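Local atomic coordinates of E3 ubiquitin ligase RavN (Legionella pneumophila, PDB entry 5MIY), a protein that acts as an E3 ubiquitin ligase of Legionella pneumophila and, as a bacterial effector, probably directs ubiquitin transfer inside the host cell. Residues I25-K30 with S37-S42; Y59-A64 with E104-S109. All blocks are in the same frame, centred on the assembly; numbering follows the deposited sequence.

Contact 1 of 2, residues I25-K30 with S37-S42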
ATOM      1  N   ILE A  25      -1.146  -6.842  -1.796  1.00 38.02           N
ATOM      2  CA  ILE A  25       0.051  -6.004  -1.794  1.00 38.18           C
ATOM      3  C   ILE A  25      -0.062  -5.023  -0.636  1.00 40.52           C
ATOM      4  O   ILE A  25      -1.035  -4.265  -0.545  1.00 40.79           O
ATOM      5  CB  ILE A  25       0.214  -5.259  -3.128  1.00 36.51           C
ATOM      6  CG1 ILE A  25       0.445  -6.244  -4.276  1.00 37.07           C
ATOM      7  CG2 ILE A  25       1.334  -4.205  -3.044  1.00 36.81           C
ATOM      8  CD1 ILE A  25       0.042  -5.664  -5.631  1.00 41.75           C
ATOM      9  N   VAL A  26       0.928  -5.039   0.258  1.00 39.00           N
ATOM     10  CA  VAL A  26       0.919  -4.205   1.452  1.00 39.59           C
ATOM     11  C   VAL A  26       2.232  -3.436   1.525  1.00 42.15           C
ATOM     12  O   VAL A  26       3.303  -3.983   1.237  1.00 44.63           O
ATOM     13  CB  VAL A  26       0.697  -5.051   2.729  1.00 36.90           C
ATOM     14  CG1 VAL A  26       0.603  -4.149   3.935  1.00 37.98           C
ATOM     15  CG2 VAL A  26      -0.581  -5.885   2.592  1.00 37.28           C
ATOM     16  N   TYR A  27       2.143  -2.163   1.901  1.00 42.22           N
ATOM     17  CA  TYR A  27       3.316  -1.309   2.030  1.00 40.57           C
ATOM     18  C   TYR A  27       2.972  -0.121   2.917  1.00 44.23           C
ATOM     19  O   TYR A  27       1.799   0.167   3.175  1.00 45.66           O
ATOM     20  CB  TYR A  27       3.834  -0.830   0.662  1.00 36.29           C
ATOM     21  CG  TYR A  27       2.800  -0.161  -0.244  1.00 38.33           C
ATOM     22  CD1 TYR A  27       2.530   1.204  -0.150  1.00 39.48           C
ATOM     23  CD2 TYR A  27       2.108  -0.898  -1.204  1.00 38.24           C
ATOM     24  CE1 TYR A  27       1.589   1.818  -0.984  1.00 38.86           C
ATOM     25  CE2 TYR A  27       1.172  -0.292  -2.047  1.00 39.21           C
ATOM     26  CZ  TYR A  27       0.906   1.057  -1.928  1.00 40.38           C
ATOM     27  OH  TYR A  27      -0.034   1.637  -2.767  1.00 40.74           O
ATOM     28  N   LEU A  28       4.021   0.562   3.375  1.00 44.33           N
ATOM     29  CA  LEU A  28       3.918   1.773   4.173  1.00 44.62           C
ATOM     30  C   LEU A  28       4.280   2.992   3.332  1.00 45.68           C
ATOM     31  O   LEU A  28       5.214   2.944   2.525  1.00 46.15           O
ATOM     32  CB  LEU A  28       4.857   1.692   5.384  1.00 46.37           C
ATOM     33  CG  LEU A  28       4.529   2.531   6.609  1.00 50.23           C
ATOM     34  CD1 LEU A  28       3.408   1.862   7.393  1.00 52.67           C
ATOM     35  CD2 LEU A  28       5.783   2.700   7.481  1.00 51.10           C
ATOM     36  N   VAL A  29       3.538   4.084   3.517  1.00 46.50           N
ATOM     37  CA  VAL A  29       3.940   5.371   2.968  1.00 49.30           C
ATOM     38  C   VAL A  29       4.020   6.377   4.111  1.00 55.52           C
ATOM     39  O   VAL A  29       3.408   6.207   5.170  1.00 57.08           O
ATOM     40  CB  VAL A  29       2.998   5.882   1.851  1.00 46.73           C
ATOM     41  CG1 VAL A  29       2.915   4.866   0.704  1.00 42.09           C
ATOM     42  CG2 VAL A  29       1.617   6.207   2.405  1.00 45.27           C
ATOM     43  N   LYS A  30       4.810   7.425   3.888  1.00 57.29           N
ATOM     44  CA  LYS A  30       4.994   8.509   4.846  1.00 58.77           C
ATOM     45  C   LYS A  30       4.088   9.668   4.450  1.00 61.84           C
ATOM     46  O   LYS A  30       4.132  10.121   3.304  1.00 63.65           O
ATOM     47  CB  LYS A  30       6.459   8.958   4.866  1.00 60.22           C
ATOM     48  CG  LYS A  30       6.839   9.966   5.958  1.00 63.28           C
ATOM     49  CD  LYS A  30       8.363  10.094   6.060  1.00 65.70           C
ATOM     50  CE  LYS A  30       8.803  10.978   7.223  1.00 68.03           C
ATOM     51  NZ  LYS A  30      10.274  10.891   7.451  1.00 68.94           N
ATOM     52  N   SER A  37       1.437   5.619   7.066  1.00 58.17           N
ATOM     53  CA  SER A  37       0.149   4.996   6.799  1.00 55.62           C
ATOM     54  C   SER A  37       0.353   3.640   6.139  1.00 54.71           C
ATOM     55  O   SER A  37       1.182   3.492   5.235  1.00 53.66           O
ATOM     56  CB  SER A  37      -0.726   5.889   5.913  1.00 56.68           C
ATOM     57  OG  SER A  37      -1.972   5.271   5.646  1.00 58.36           O
ATOM     58  N   ILE A  38      -0.413   2.655   6.591  1.00 51.97           N
ATOM     59  CA  ILE A  38      -0.393   1.322   6.002  1.00 50.76           C
ATOM     60  C   ILE A  38      -1.390   1.270   4.845  1.00 49.81           C
ATOM     61  O   ILE A  38      -2.562   1.636   4.998  1.00 52.69           O
ATOM     62  CB  ILE A  38      -0.698   0.253   7.067  1.00 52.47           C
ATOM     63  CG1 ILE A  38      -0.362  -1.137   6.533  1.00 53.63           C
ATOM     64  CG2 ILE A  38      -2.129   0.357   7.572  1.00 54.90           C
ATOM     65  CD1 ILE A  38       1.143  -1.384   6.464  1.00 58.15           C
ATOM     66  N   LYS A  39      -0.921   0.844   3.674  1.00 46.28           N
ATOM     67  CA  LYS A  39      -1.753   0.777   2.480  1.00 42.43           C
ATOM     68  C   LYS A  39      -1.839  -0.659   1.981  1.00 42.19           C
ATOM     69  O   LYS A  39      -0.890  -1.437   2.106  1.00 43.74           O
ATOM     70  CB  LYS A  39      -1.204   1.673   1.359  1.00 42.59           C
ATOM     71  CG  LYS A  39      -1.034   3.129   1.762  1.00 44.49           C
ATOM     72  CD  LYS A  39      -2.370   3.759   2.151  1.00 46.02           C
ATOM     73  CE  LYS A  39      -2.212   5.251   2.396  1.00 46.98           C
ATOM     74  NZ  LYS A  39      -3.503   5.935   2.685  1.00 47.80           N
ATOM     75  N   ALA A  40      -2.987  -1.003   1.408  1.00 41.17           N
ATOM     76  CA  ALA A  40      -3.191  -2.314   0.811  1.00 40.74           C
ATOM     77  C   ALA A  40      -3.898  -2.138  -0.526  1.00 40.76           C
ATOM     78  O   ALA A  40      -4.893  -1.409  -0.608  1.00 43.24           O
ATOM     79  CB  ALA A  40      -4.008  -3.218   1.732  1.00 41.49           C
ATOM     80  N   ILE A  41      -3.384  -2.790  -1.569  1.00 36.50           N
ATOM     81  CA  ILE A  41      -3.984  -2.721  -2.904  1.00 36.60           C
ATOM     82  C   ILE A  41      -4.044  -4.124  -3.497  1.00 38.11           C
ATOM     83  O   ILE A  41      -3.257  -5.008  -3.138  1.00 38.70           O
ATOM     84  CB  ILE A  41      -3.218  -1.753  -3.843  1.00 36.13           C
ATOM     85  CG1 ILE A  41      -1.802  -2.259  -4.152  1.00 37.39           C
ATOM     86  CG2 ILE A  41      -3.168  -0.353  -3.237  1.00 35.50           C
ATOM     87  CD1 ILE A  41      -0.974  -1.280  -5.013  1.00 36.39           C
ATOM     88  N   SER A  42      -5.021  -4.343  -4.384  1.00 36.18           N
ATOM     89  CA  SER A  42      -5.175  -5.672  -4.961  1.00 40.87           C
ATOM     90  C   SER A  42      -4.179  -5.922  -6.084  1.00 41.19           C
ATOM     91  O   SER A  42      -3.825  -7.075  -6.346  1.00 44.80           O
ATOM     92  CB  SER A  42      -6.615  -5.889  -5.462  1.00 41.68           C
ATOM     93  OG  SER A  42      -7.036  -4.890  -6.389  1.00 42.55           O
TER
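I25 and I41, Y27 and K39, and V29 and S37 face each other as hydrogen-bonded pairs of two antiparallel strands. Each pair is closed by two backbone bonds, six in all. K39 N to Y27 O is short and nearly straight, at 2.8 Å and 169°. The non-hydrogen-bonded pairs V26-A40 and L28-I38 alternate with them. Here CA-H...O contacts join the strands, as from A40 CA to I25 O at 3.2 Å. The strand directions are 144° apart, so the pairing is clearly twisted. Both strands belong to one beta hairpin, 25-32 with 35-41, and the centre of the contact is about 2 Å from the centre of the folded chain. The side chains separate onto two faces. On one, CB of K39 sits over the ring of Y27, 4.1 Å from its centroid, in a CH-pi contact. The K39 chain then bends at chi2, brings CE to 3.9 Å from V29 CG2, and ends in a hydrogen bond from NZ to T53. I41 CD1 meets the edge of the same ring, 3.8 Å from Y27 CE2. The I41 CG1 branch lies between N and the carbonyl carbon (chi1 66°), which also places CG1 3.8 Å from I25 CB. Y27 OH is hydrogen-bonded to D51. On the other face, I38 CD1 reaches V26 CG1 at 3.8 Å and also touches L28 CD1. Helix 89-96 packs on the L28-I38 end of this face; A40 meets Y9 of strand 8-11.

Contact 2 of 2, residues Y59-A64 with E104-S109; sequences YWPIPA and EPKQFS. With EDO (1,2-ethanediol), chain H.
Y59 and K106 form one antiparallel hydrogen-bonded pair. K106 N gives a 2.8 Å bond to Y59 O, bent to 142° at the hydrogen. Y59 N returns a straighter bond to K106 O. The tight part is aromatic. The Y59 ring turns an edge to the face of F108, with the planes at 51° and CD1 3.6 Å from F108 CE2. CB of K106 lies over a face of the Y59 ring, 4.0 Å from the centroid. P105 rests on the indole of W60 in a second CH-pi contact, its CB 3.7 Å from the centroid of the five-membered ring. W60 NE1 is hydrogen-bonded to T103 O. The loose side is exposed. There K106 and P61 only graze, CG to CD at 4.2 Å, and the K106 chain leads away from the pair. Q107 and E104 add little. Beyond the pairing, A64 N donates a hydrogen bond to O1 of a 1,2-ethanediol, probably from the crystallisation liquor, at 3.1 Å. P63 is the N-cap of helix 64-68. Strand 106-107 is the outermost strand beside 58-61, whose other neighbour is 25-32; helix 111-125 follows F108 closely.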
ATOM      1  N   TYR A  59       7.754   4.151  -0.937  1.00 45.20           N
ATOM      2  CA  TYR A  59       7.044   3.254  -0.037  1.00 45.10           C
ATOM      3  C   TYR A  59       8.025   2.265   0.578  1.00 48.57           C
ATOM      4  O   TYR A  59       9.119   2.034   0.054  1.00 49.95           O
ATOM      5  CB  TYR A  59       5.917   2.497  -0.759  1.00 42.46           C
ATOM      6  CG  TYR A  59       6.415   1.523  -1.802  1.00 42.07           C
ATOM      7  CD1 TYR A  59       6.640   1.934  -3.113  1.00 40.12           C
ATOM      8  CD2 TYR A  59       6.654   0.190  -1.485  1.00 41.75           C
ATOM      9  CE1 TYR A  59       7.100   1.063  -4.063  1.00 40.01           C
ATOM     10  CE2 TYR A  59       7.111  -0.699  -2.445  1.00 42.57           C
ATOM     11  CZ  TYR A  59       7.330  -0.251  -3.734  1.00 43.15           C
ATOM     12  OH  TYR A  59       7.782  -1.117  -4.706  1.00 44.98           O
ATOM     13  N   TRP A  60       7.605   1.667   1.693  1.00 48.25           N
ATOM     14  CA  TRP A  60       8.361   0.621   2.364  1.00 46.19           C
ATOM     15  C   TRP A  60       7.544  -0.662   2.282  1.00 43.92           C
ATOM     16  O   TRP A  60       6.432  -0.710   2.829  1.00 44.07           O
ATOM     17  CB  TRP A  60       8.643   0.991   3.829  1.00 46.41           C
ATOM     18  CG  TRP A  60       9.596   2.167   4.004  1.00 48.41           C
ATOM     19  CD1 TRP A  60      10.948   2.110   4.178  1.00 50.49           C
ATOM     20  CD2 TRP A  60       9.252   3.562   4.012  1.00 49.13           C
ATOM     21  NE1 TRP A  60      11.466   3.380   4.303  1.00 52.11           N
ATOM     22  CE2 TRP A  60      10.447   4.289   4.200  1.00 49.89           C
ATOM     23  CE3 TRP A  60       8.049   4.264   3.876  1.00 50.33           C
ATOM     24  CZ2 TRP A  60      10.474   5.684   4.250  1.00 50.82           C
ATOM     25  CZ3 TRP A  60       8.075   5.645   3.930  1.00 50.26           C
ATOM     26  CH2 TRP A  60       9.283   6.343   4.122  1.00 50.40           C
ATOM     27  N   PRO A  61       8.018  -1.704   1.601  1.00 43.78           N
ATOM     28  CA  PRO A  61       7.239  -2.943   1.515  1.00 45.82           C
ATOM     29  C   PRO A  61       7.109  -3.633   2.864  1.00 45.01           C
ATOM     30  O   PRO A  61       8.024  -3.616   3.689  1.00 45.60           O
ATOM     31  CB  PRO A  61       8.042  -3.804   0.530  1.00 46.34           C
ATOM     32  CG  PRO A  61       9.412  -3.214   0.524  1.00 48.18           C
ATOM     33  CD  PRO A  61       9.241  -1.754   0.784  1.00 47.70           C
ATOM     34  N   ILE A  62       5.943  -4.246   3.070  1.00 46.00           N
ATOM     35  CA  ILE A  62       5.581  -4.987   4.280  1.00 44.69           C
ATOM     36  C   ILE A  62       4.995  -6.315   3.808  1.00 46.64           C
ATOM     37  O   ILE A  62       4.129  -6.318   2.915  1.00 45.44           O
ATOM     38  CB  ILE A  62       4.555  -4.210   5.124  1.00 45.03           C
ATOM     39  CG1 ILE A  62       5.058  -2.804   5.466  1.00 44.57           C
ATOM     40  CG2 ILE A  62       4.123  -5.004   6.355  1.00 45.22           C
ATOM     41  CD1 ILE A  62       6.021  -2.745   6.635  1.00 47.29           C
ATOM     42  N   PRO A  63       5.432  -7.459   4.336  1.00 46.85           N
ATOM     43  CA  PRO A  63       4.790  -8.724   3.952  1.00 48.32           C
ATOM     44  C   PRO A  63       3.332  -8.727   4.387  1.00 49.38           C
ATOM     45  O   PRO A  63       3.001  -8.294   5.492  1.00 50.74           O
ATOM     46  CB  PRO A  63       5.612  -9.785   4.701  1.00 50.54           C
ATOM     47  CG  PRO A  63       6.926  -9.094   5.054  1.00 50.42           C
ATOM     48  CD  PRO A  63       6.552  -7.658   5.275  1.00 47.52           C
ATOM     49  N   ALA A  64       2.451  -9.196   3.494  1.00 47.73           N
ATOM     50  CA  ALA A  64       1.038  -9.317   3.850  1.00 45.35           C
ATOM     51  C   ALA A  64       0.858 -10.109   5.139  1.00 46.96           C
ATOM     52  O   ALA A  64      -0.010  -9.789   5.960  1.00 48.84           O
ATOM     53  CB  ALA A  64       0.252  -9.980   2.714  1.00 45.29           C
ATOM     54  N   GLU A 104      16.051   2.524   3.422  1.00 51.30           N
ATOM     55  CA  GLU A 104      15.820   3.178   2.144  1.00 54.78           C
ATOM     56  C   GLU A 104      14.492   2.686   1.591  1.00 54.44           C
ATOM     57  O   GLU A 104      14.301   1.470   1.474  1.00 54.07           O
ATOM     58  CB  GLU A 104      16.952   2.875   1.172  1.00 63.29           C
ATOM     59  CG  GLU A 104      16.885   3.667  -0.121  1.00 73.06           C
ATOM     60  CD  GLU A 104      18.260   3.970  -0.677  1.00 81.75           C
ATOM     61  OE1 GLU A 104      19.206   3.215  -0.370  1.00 83.71           O
ATOM     62  OE2 GLU A 104      18.395   4.971  -1.409  1.00 85.85           O
ATOM     63  N   PRO A 105      13.543   3.567   1.285  1.00 53.49           N
ATOM     64  CA  PRO A 105      12.296   3.114   0.660  1.00 52.83           C
ATOM     65  C   PRO A 105      12.540   2.720  -0.787  1.00 51.77           C
ATOM     66  O   PRO A 105      13.581   3.012  -1.381  1.00 53.61           O
ATOM     67  CB  PRO A 105      11.376   4.334   0.760  1.00 50.56           C
ATOM     68  CG  PRO A 105      12.327   5.507   0.786  1.00 50.57           C
ATOM     69  CD  PRO A 105      13.552   5.024   1.521  1.00 53.57           C
ATOM     70  N   LYS A 106      11.560   2.023  -1.346  1.00 49.19           N
ATOM     71  CA  LYS A 106      11.481   1.815  -2.782  1.00 48.09           C
ATOM     72  C   LYS A 106      10.671   2.943  -3.408  1.00 47.88           C
ATOM     73  O   LYS A 106      10.076   3.772  -2.717  1.00 49.13           O
ATOM     74  CB  LYS A 106      10.871   0.448  -3.092  1.00 49.32           C
ATOM     75  CG  LYS A 106      11.649  -0.702  -2.492  1.00 54.42           C
ATOM     76  CD  LYS A 106      11.450  -1.980  -3.275  1.00 58.71           C
ATOM     77  CE  LYS A 106      12.687  -2.863  -3.191  1.00 67.88           C
ATOM     78  NZ  LYS A 106      12.911  -3.626  -4.458  1.00 73.01           N
ATOM     79  N   GLN A 107      10.668   2.983  -4.738  1.00 48.60           N
ATOM     80  CA  GLN A 107       9.979   4.032  -5.479  1.00 48.80           C
ATOM     81  C   GLN A 107       9.067   3.398  -6.512  1.00 45.09           C
ATOM     82  O   GLN A 107       9.458   2.431  -7.169  1.00 46.86           O
ATOM     83  CB  GLN A 107      10.959   4.963  -6.186  1.00 54.73           C
ATOM     84  CG  GLN A 107      10.906   6.404  -5.727  1.00 64.45           C
ATOM     85  CD  GLN A 107      11.657   7.329  -6.666  1.00 71.04           C
ATOM     86  OE1 GLN A 107      12.887   7.359  -6.667  1.00 73.76           O
ATOM     87  NE2 GLN A 107      10.920   8.082  -7.476  1.00 72.98           N
ATOM     88  N   PHE A 108       7.852   3.931  -6.630  1.00 41.53           N
ATOM     89  CA  PHE A 108       6.976   3.509  -7.716  1.00 40.43           C
ATOM     90  C   PHE A 108       7.658   3.797  -9.045  1.00 43.01           C
ATOM     91  O   PHE A 108       8.407   4.770  -9.180  1.00 44.39           O
ATOM     92  CB  PHE A 108       5.627   4.230  -7.635  1.00 40.11           C
ATOM     93  CG  PHE A 108       4.709   3.680  -6.572  1.00 40.72           C
ATOM     94  CD1 PHE A 108       3.902   2.578  -6.826  1.00 39.90           C
ATOM     95  CD2 PHE A 108       4.659   4.263  -5.313  1.00 41.49           C
ATOM     96  CE1 PHE A 108       3.056   2.069  -5.834  1.00 40.54           C
ATOM     97  CE2 PHE A 108       3.819   3.762  -4.323  1.00 44.07           C
ATOM     98  CZ  PHE A 108       3.014   2.664  -4.588  1.00 41.79           C
ATOM     99  N   SER A 109       7.395   2.935 -10.027  1.00 42.72           N
ATOM    100  CA  SER A 109       8.040   3.010 -11.332  1.00 42.52           C
ATOM    101  C   SER A 109       7.375   4.060 -12.212  1.00 41.61           C
ATOM    102  O   SER A 109       6.171   4.312 -12.111  1.00 40.89           O
ATOM    103  CB  SER A 109       7.974   1.645 -12.025  1.00 46.68           C
ATOM    104  OG  SER A 109       8.432   1.700 -13.362  1.00 47.95           O
TER
HETATM  105  C1  EDO H 205       4.027 -11.210   0.578  1.00 58.20           C
HETATM  106  O1  EDO H 205       3.329  -9.965   0.671  1.00 52.69           O
HETATM  107  C2  EDO H 205       5.250 -11.040  -0.308  1.00 59.98           C
HETATM  108  O2  EDO H 205       5.947  -9.859   0.106  1.00 62.44           O

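Overall arrangement
Contacts 1 and 2 lie in the same four-stranded antiparallel sheet, their centres about 8 Å apart. The strand order is 35-41, 25-32, 58-61, 106-107. Contact 1 joins the first two strands and contact 2 the last two. The two are stitched together by backbone hydrogen bonds between 25-30 and 59-64: L28 N to W60 O, and I62 N to V26 O. The rings of Y27 and Y59 also meet there. Along the chain the contacts come in series. The hairpin closes first; strand 58-61 then enters, and 106-107 is added after helices 64-68 and 89-96. The sheet thus ties the hairpin to the chain segment that leads into the C-terminal helix 111-125.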